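Side-chain contacts in type III restriction-modification enzyme EcoP15I Mod subunit (PDB 4ZCF), which transfers a methyl group from S-adenosyl-L-methionine to N6 of one adenine in the DNA site 5'-CAGCAG-3', and takes part in DNA restriction together with Res: residues E54-N59 with L207-D212; G313-S318 with K364-D369; P514-K519 with Y542-T547. All blocks are in the same frame, centred on the assembly; numbering follows the deposited sequence.

The three contacts follow one another along the chain and do not touch. Contact 1 lies at the interface of the two Mod subunits, where strand 57-60 meets helix 204-215 of the methylase domain; its nearest atom is about 15 Å from the bound DNA, and the side chain of Tyr56 is about 8 Å from a bound manganese ion. Contact 2 sits in a separate small antiparallel sheet, its centre about 51 Å from that of contact 1, and comes within about 4 Å of the DNA at its nearest atom. Contact 3 joins the loop just after strand 508-514 to helix 539-552, across the chain's centre from contact 2, with about 70 Å between their centres.

Contact 1: residues E54-N59 with L207-D212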
# COMPACT_ATOMS: atom_id res chain seq x y z
N GLU A 54 16.11 9.06 18.02
CA GLU A 54 15.66 7.70 17.76
C GLU A 54 14.20 7.66 17.26
O GLU A 54 13.31 8.22 17.92
CB GLU A 54 15.75 6.93 19.07
CG GLU A 54 16.41 5.57 18.97
CD GLU A 54 16.66 5.02 20.35
OE1 GLU A 54 15.72 5.01 21.18
OE2 GLU A 54 17.83 4.65 20.63
N SER A 55 13.96 7.01 16.11
CA SER A 55 12.63 6.88 15.51
C SER A 55 12.52 5.59 14.69
O SER A 55 13.54 4.99 14.36
CB SER A 55 12.27 8.10 14.67
OG SER A 55 13.01 8.18 13.47
N TYR A 56 11.27 5.16 14.38
CA TYR A 56 11.04 3.94 13.62
C TYR A 56 11.34 4.21 12.17
O TYR A 56 10.59 4.97 11.56
CB TYR A 56 9.61 3.38 13.82
CG TYR A 56 9.37 2.13 13.01
CD1 TYR A 56 10.02 0.94 13.32
CD2 TYR A 56 8.59 2.17 11.86
CE1 TYR A 56 9.88 -0.20 12.51
CE2 TYR A 56 8.44 1.05 11.04
CZ TYR A 56 9.09 -0.13 11.36
OH TYR A 56 8.92 -1.23 10.54
N SER A 57 12.44 3.64 11.61
CA SER A 57 12.81 3.91 10.22
C SER A 57 13.83 2.96 9.58
O SER A 57 14.83 2.59 10.21
CB SER A 57 13.35 5.34 10.10
OG SER A 57 13.53 5.75 8.76
N LEU A 58 13.63 2.68 8.28
CA LEU A 58 14.60 1.97 7.45
C LEU A 58 15.45 3.10 6.82
O LEU A 58 14.94 3.93 6.05
CB LEU A 58 13.94 1.10 6.36
CG LEU A 58 14.89 0.41 5.36
CD1 LEU A 58 15.62 -0.78 6.01
CD2 LEU A 58 14.15 -0.05 4.11
N ASN A 59 16.71 3.20 7.27
CA ASN A 59 17.65 4.22 6.83
C ASN A 59 18.79 3.51 6.19
O ASN A 59 19.19 2.42 6.63
CB ASN A 59 18.20 5.05 8.01
CG ASN A 59 17.21 5.51 9.05
OD1 ASN A 59 16.34 6.36 8.80
ND2 ASN A 59 17.37 5.00 10.28
N LEU A 207 12.78 -4.73 1.05
CA LEU A 207 11.81 -4.23 0.07
C LEU A 207 10.48 -3.98 0.73
O LEU A 207 9.84 -2.97 0.45
CB LEU A 207 11.63 -5.25 -1.06
CG LEU A 207 10.48 -5.04 -2.05
CD1 LEU A 207 10.69 -3.77 -2.95
CD2 LEU A 207 10.27 -6.31 -2.85
N LYS A 208 10.04 -4.91 1.57
CA LYS A 208 8.78 -4.85 2.29
C LYS A 208 8.76 -3.61 3.16
O LYS A 208 7.73 -2.92 3.19
CB LYS A 208 8.57 -6.12 3.14
CG LYS A 208 7.69 -7.17 2.48
CD LYS A 208 6.19 -6.78 2.41
CE LYS A 208 5.41 -7.01 3.68
NZ LYS A 208 5.60 -5.90 4.66
N LEU A 209 9.91 -3.30 3.81
CA LEU A 209 10.06 -2.09 4.63
C LEU A 209 10.08 -0.80 3.80
O LEU A 209 9.45 0.18 4.23
CB LEU A 209 11.23 -2.18 5.64
CG LEU A 209 11.04 -3.21 6.81
CD1 LEU A 209 12.09 -3.04 7.85
CD2 LEU A 209 9.68 -3.08 7.48
N VAL A 210 10.70 -0.80 2.59
CA VAL A 210 10.67 0.37 1.69
C VAL A 210 9.29 0.58 1.06
O VAL A 210 8.92 1.72 0.78
CB VAL A 210 11.85 0.42 0.68
CG1 VAL A 210 11.57 -0.40 -0.57
CG2 VAL A 210 12.19 1.85 0.30
N CYS A 211 8.52 -0.51 0.88
CA CYS A 211 7.15 -0.45 0.34
C CYS A 211 6.22 0.14 1.35
O CYS A 211 5.25 0.81 1.00
CB CYS A 211 6.68 -1.82 -0.11
SG CYS A 211 7.26 -2.29 -1.75
N ASP A 212 6.51 -0.13 2.63
CA ASP A 212 5.81 0.44 3.78
C ASP A 212 6.01 1.95 3.73
O ASP A 212 5.03 2.67 3.75
CB ASP A 212 6.32 -0.17 5.09
CG ASP A 212 5.83 -1.59 5.39
OD1 ASP A 212 4.85 -2.03 4.75
OD2 ASP A 212 6.40 -2.24 6.31
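Leu58 presses its CD2 methyl onto Leu209 and Val210, joining strand 57-60 to helix 204-215, one of the helices that pack on the mixed sheet of the Rossmann-like methylase domain. This is the tight half of the contact, and all three residues are buried. CD2 of Leu58 lies 3.9 Å from CB of Leu209 and 3.8 Å from the backbone N of Val210, so a single methyl sits on the helix between two successive residues. CG of Leu58 is anti to its backbone N (chi1 175°), which carries the branch out to the helix. Val210 in turn packs on Ile178 and Tyr179 of helix 171-188, while Leu207 and Cys211 reach the sheet behind.

The other half is thinner: a single atom pair, from Tyr56, which is partly exposed and also covered by the second subunit. Tyr56 crosses Leu209 at about a right angle, its phenol OH 3.7 Å from CD2 of Leu209. That oxygen hydrogen-bonds to Gln206 of the second Mod subunit, whose His171 meets the tyrosine ring with the planes about 20° apart. Residues 57 to 59 also form an antiparallel ladder with a strand of that subunit, so the contact ties the dimer interface to the helix. The CB of Ser57 is directed away from the helix, and its OG donates to OD1 of Asn59 over 2.9 Å, from above the carbonyl plane.

Contact 2: residues G313-S318 with K364-D369; sequences GIYTGS and KIIFGD
In the small four-stranded antiparallel sheet 308-310, 313-318, 376-380, 365-366, Ile366 on an outermost strand reaches Tyr315, Thr316 and Gly317 on strand 313-318. The two strands are not neighbours: 376-380 runs between them, and backbone hydrogen bonds link 313-318 to it. The contact therefore passes over the intervening strand, where Ile366 also packs on Lys378.

One methyl group does all the touching. With CG1 anti to the carbonyl carbon (chi1 -57°) and CD1 extended beyond it (chi2 169°), Ile366 stretches out and brings CD1 to 3.7 Å from CA of Gly317. No side chain stands at that glycine, and the methyl lies against bare backbone. The neighbouring carbonyl is also close, with Thr316 O 3.9 Å from Ile366 CD1. Tyr315 is the third partner: its CE1 is 4.2 Å from the same CD1, which approaches the ring obliquely.

The tyrosine ring has further partners: a cation-pi contact with Lys378 and ring contacts with Tyr308 and Tyr380. Ile365, next along the strand, goes instead to helix 353-361, so successive isoleucines serve different surroundings. Ser318, at the end of the other strand, packs on a sugar of the bound DNA, consistent with a target-recognition region. Tyr315, Lys378 and Ile366, on three successive strands, thus meet on one face of the antiparallel beta sheet.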
# COMPACT_ATOMS: atom_id res chain seq x y z
N GLY A 313 -28.07 -29.55 -11.02
CA GLY A 313 -26.64 -29.84 -11.07
C GLY A 313 -26.05 -30.58 -9.89
O GLY A 313 -26.77 -31.01 -8.98
N ILE A 314 -24.71 -30.73 -9.92
CA ILE A 314 -23.89 -31.35 -8.88
C ILE A 314 -23.81 -30.38 -7.70
O ILE A 314 -23.63 -29.19 -7.90
CB ILE A 314 -22.46 -31.65 -9.46
CG1 ILE A 314 -22.51 -32.73 -10.56
CG2 ILE A 314 -21.47 -32.03 -8.35
CD1 ILE A 314 -21.32 -32.77 -11.43
N TYR A 315 -23.94 -30.90 -6.48
CA TYR A 315 -23.85 -30.09 -5.25
C TYR A 315 -23.18 -30.84 -4.11
O TYR A 315 -22.90 -32.03 -4.22
CB TYR A 315 -25.24 -29.54 -4.81
CG TYR A 315 -26.23 -30.58 -4.35
CD1 TYR A 315 -26.27 -30.98 -3.01
CD2 TYR A 315 -27.16 -31.13 -5.22
CE1 TYR A 315 -27.18 -31.94 -2.57
CE2 TYR A 315 -28.08 -32.10 -4.79
CZ TYR A 315 -28.08 -32.50 -3.46
OH TYR A 315 -29.00 -33.42 -3.01
N THR A 316 -22.96 -30.14 -2.99
CA THR A 316 -22.36 -30.65 -1.76
C THR A 316 -23.27 -30.35 -0.55
O THR A 316 -24.09 -29.42 -0.57
CB THR A 316 -20.95 -29.98 -1.56
OG1 THR A 316 -20.14 -30.76 -0.68
CG2 THR A 316 -21.02 -28.54 -1.04
N GLY A 317 -23.08 -31.11 0.52
CA GLY A 317 -23.70 -30.82 1.80
C GLY A 317 -22.67 -29.99 2.56
O GLY A 317 -21.66 -30.54 2.97
N SER A 318 -22.86 -28.65 2.66
CA SER A 318 -21.90 -27.80 3.36
C SER A 318 -22.09 -27.84 4.86
O SER A 318 -23.03 -27.29 5.41
CB SER A 318 -21.84 -26.38 2.80
OG SER A 318 -20.53 -25.84 2.95
N LYS A 364 -32.53 -24.16 1.50
CA LYS A 364 -31.08 -24.25 1.39
C LYS A 364 -30.55 -25.27 2.39
O LYS A 364 -29.37 -25.60 2.35
CB LYS A 364 -30.43 -22.87 1.65
CG LYS A 364 -30.89 -21.77 0.71
CD LYS A 364 -29.87 -21.43 -0.37
CE LYS A 364 -30.33 -20.29 -1.26
NZ LYS A 364 -30.46 -19.00 -0.52
N ILE A 365 -31.43 -25.76 3.29
CA ILE A 365 -31.07 -26.70 4.35
C ILE A 365 -31.24 -28.19 4.02
O ILE A 365 -32.31 -28.62 3.58
CB ILE A 365 -31.76 -26.28 5.67
CG1 ILE A 365 -31.49 -24.79 6.03
CG2 ILE A 365 -31.43 -27.22 6.82
CD1 ILE A 365 -30.01 -24.32 6.06
N ILE A 366 -30.18 -28.97 4.30
CA ILE A 366 -30.11 -30.43 4.17
C ILE A 366 -30.22 -31.03 5.59
O ILE A 366 -29.38 -30.78 6.44
CB ILE A 366 -28.82 -30.91 3.41
CG1 ILE A 366 -28.70 -30.26 2.01
CG2 ILE A 366 -28.76 -32.44 3.32
CD1 ILE A 366 -27.37 -30.47 1.32
N PHE A 367 -31.30 -31.80 5.84
CA PHE A 367 -31.55 -32.47 7.11
C PHE A 367 -31.14 -33.93 6.99
O PHE A 367 -31.13 -34.47 5.89
CB PHE A 367 -33.05 -32.41 7.46
CG PHE A 367 -33.54 -31.05 7.89
CD1 PHE A 367 -33.40 -30.63 9.21
CD2 PHE A 367 -34.18 -30.21 6.99
CE1 PHE A 367 -33.87 -29.37 9.62
CE2 PHE A 367 -34.66 -28.96 7.40
CZ PHE A 367 -34.50 -28.55 8.71
N GLY A 368 -30.81 -34.55 8.13
CA GLY A 368 -30.51 -35.97 8.18
C GLY A 368 -31.79 -36.80 8.17
O GLY A 368 -32.89 -36.25 8.09
N ASP A 369 -31.66 -38.14 8.26
CA ASP A 369 -32.83 -39.02 8.29
C ASP A 369 -33.60 -38.86 9.62
O ASP A 369 -34.73 -39.31 9.74
CB ASP A 369 -32.44 -40.49 8.00
CG ASP A 369 -31.88 -40.72 6.61
OD1 ASP A 369 -32.59 -40.41 5.61
OD2 ASP A 369 -30.73 -41.23 6.51

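Contact 3: residues P514-K519 with Y542-T547; sequences PDFRAK and YDTLLT
A type I beta turn from Asp515 to Ala518, just after strand 508-514, directs Phe516 at helix 539-552, where the ring meets Leu545 and Thr544. The far end of the ring makes the closest approach: CZ of Phe516 is 3.6 Å from both CG and CD2 of Leu545. The CD2 methyl comes in obliquely, and the two side chains cross at a slant. Although the CB of Leu545 does not point at the turn, the end of its side chain comes nearer: CG is anti to the carbonyl carbon (chi1 -72°) and the branch runs on outward to the ring.

Thr544 comes at the ring from its edge, near the ring plane, with CB 4.3 Å from CE2 of Phe516. Its hydroxyl is occupied within the helix, where OG1 hydrogen-bonds to the carbonyl O of Glu540, so the threonine offers carbon to the phenylalanine.

Residues 542-547 belong to the C-terminal domain of this type III enzyme, and here their helix lies against the edge of the large mixed sheet of the methylase: Thr544 touches Leu77 and Ala79 of the outermost strand 76-80 and Met513 of strand 508-514. Phe516 packs on Leu77 as well, and on Leu537 in the loop before the helix.

The turn itself is closed by a backbone bond from Ala518 N to Asp515 O of 3.2 Å. Asp515 is also the centre of an inverse gamma turn, and its OD1 accepts a weak bond from the backbone N of Arg517, 3.3 Å long and bent to 130° at the hydrogen.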
# COMPACT_ATOMS: atom_id res chain seq x y z
N PRO A 514 18.15 11.20 -27.48
CA PRO A 514 18.92 12.32 -26.88
C PRO A 514 18.18 13.64 -27.09
O PRO A 514 17.54 13.77 -28.13
CB PRO A 514 20.26 12.29 -27.62
CG PRO A 514 20.03 11.50 -28.85
CD PRO A 514 18.93 10.53 -28.54
N ASP A 515 18.18 14.55 -26.09
CA ASP A 515 17.45 15.83 -26.22
C ASP A 515 18.20 16.85 -27.08
O ASP A 515 18.86 17.74 -26.54
CB ASP A 515 17.09 16.41 -24.83
CG ASP A 515 16.29 17.71 -24.80
OD1 ASP A 515 15.95 18.24 -25.89
OD2 ASP A 515 16.00 18.20 -23.70
N PHE A 516 18.05 16.76 -28.42
CA PHE A 516 18.71 17.62 -29.42
C PHE A 516 18.45 19.14 -29.27
O PHE A 516 19.28 19.93 -29.71
CB PHE A 516 18.41 17.15 -30.87
CG PHE A 516 16.97 17.34 -31.27
CD1 PHE A 516 16.52 18.56 -31.75
CD2 PHE A 516 16.05 16.30 -31.15
CE1 PHE A 516 15.17 18.76 -32.06
CE2 PHE A 516 14.71 16.50 -31.47
CZ PHE A 516 14.28 17.72 -31.92
N ARG A 517 17.31 19.52 -28.66
CA ARG A 517 16.86 20.91 -28.45
C ARG A 517 17.43 21.55 -27.17
O ARG A 517 17.01 22.66 -26.80
CB ARG A 517 15.33 20.96 -28.43
N ALA A 518 18.37 20.87 -26.49
CA ALA A 518 18.95 21.38 -25.24
C ALA A 518 20.18 22.26 -25.43
O ALA A 518 20.96 22.07 -26.37
CB ALA A 518 19.24 20.23 -24.28
N LYS A 519 20.35 23.24 -24.51
CA LYS A 519 21.45 24.21 -24.46
C LYS A 519 21.87 24.48 -23.01
O LYS A 519 21.03 24.42 -22.11
CB LYS A 519 21.02 25.51 -25.13
N TYR A 542 11.86 16.32 -36.11
CA TYR A 542 10.48 16.83 -36.23
C TYR A 542 9.47 15.80 -35.65
O TYR A 542 8.51 16.19 -34.97
CB TYR A 542 10.19 17.06 -37.73
CG TYR A 542 8.78 17.49 -38.08
CD1 TYR A 542 7.72 16.58 -38.03
CD2 TYR A 542 8.53 18.76 -38.57
CE1 TYR A 542 6.42 16.97 -38.34
CE2 TYR A 542 7.24 19.16 -38.92
CZ TYR A 542 6.19 18.26 -38.81
OH TYR A 542 4.91 18.64 -39.14
N ASP A 543 9.66 14.50 -36.00
CA ASP A 543 8.82 13.40 -35.55
C ASP A 543 9.02 13.10 -34.06
O ASP A 543 8.04 12.83 -33.38
CB ASP A 543 9.04 12.16 -36.41
CG ASP A 543 8.40 12.23 -37.80
OD1 ASP A 543 7.37 12.95 -37.95
OD2 ASP A 543 8.90 11.53 -38.72
N THR A 544 10.28 13.19 -33.56
CA THR A 544 10.62 13.05 -32.15
C THR A 544 9.89 14.11 -31.29
O THR A 544 9.35 13.76 -30.25
CB THR A 544 12.14 13.04 -31.95
OG1 THR A 544 12.72 12.05 -32.81
CG2 THR A 544 12.55 12.75 -30.49
N LEU A 545 9.82 15.37 -31.76
CA LEU A 545 9.13 16.48 -31.09
C LEU A 545 7.65 16.26 -30.97
O LEU A 545 7.11 16.42 -29.89
CB LEU A 545 9.36 17.81 -31.82
CG LEU A 545 10.73 18.46 -31.73
CD1 LEU A 545 10.66 19.85 -32.33
CD2 LEU A 545 11.22 18.56 -30.29
N LEU A 546 6.98 15.93 -32.08
CA LEU A 546 5.53 15.69 -32.15
C LEU A 546 5.10 14.61 -31.15
O LEU A 546 4.14 14.82 -30.41
CB LEU A 546 5.17 15.28 -33.59
CG LEU A 546 3.71 14.99 -33.92
CD1 LEU A 546 2.80 16.21 -33.68
CD2 LEU A 546 3.60 14.50 -35.35
N THR A 547 5.84 13.48 -31.12
CA THR A 547 5.66 12.31 -30.25
C THR A 547 5.84 12.70 -28.78
O THR A 547 4.99 12.35 -27.96
CB THR A 547 6.64 11.18 -30.72
OG1 THR A 547 6.28 10.78 -32.05
CG2 THR A 547 6.65 9.96 -29.79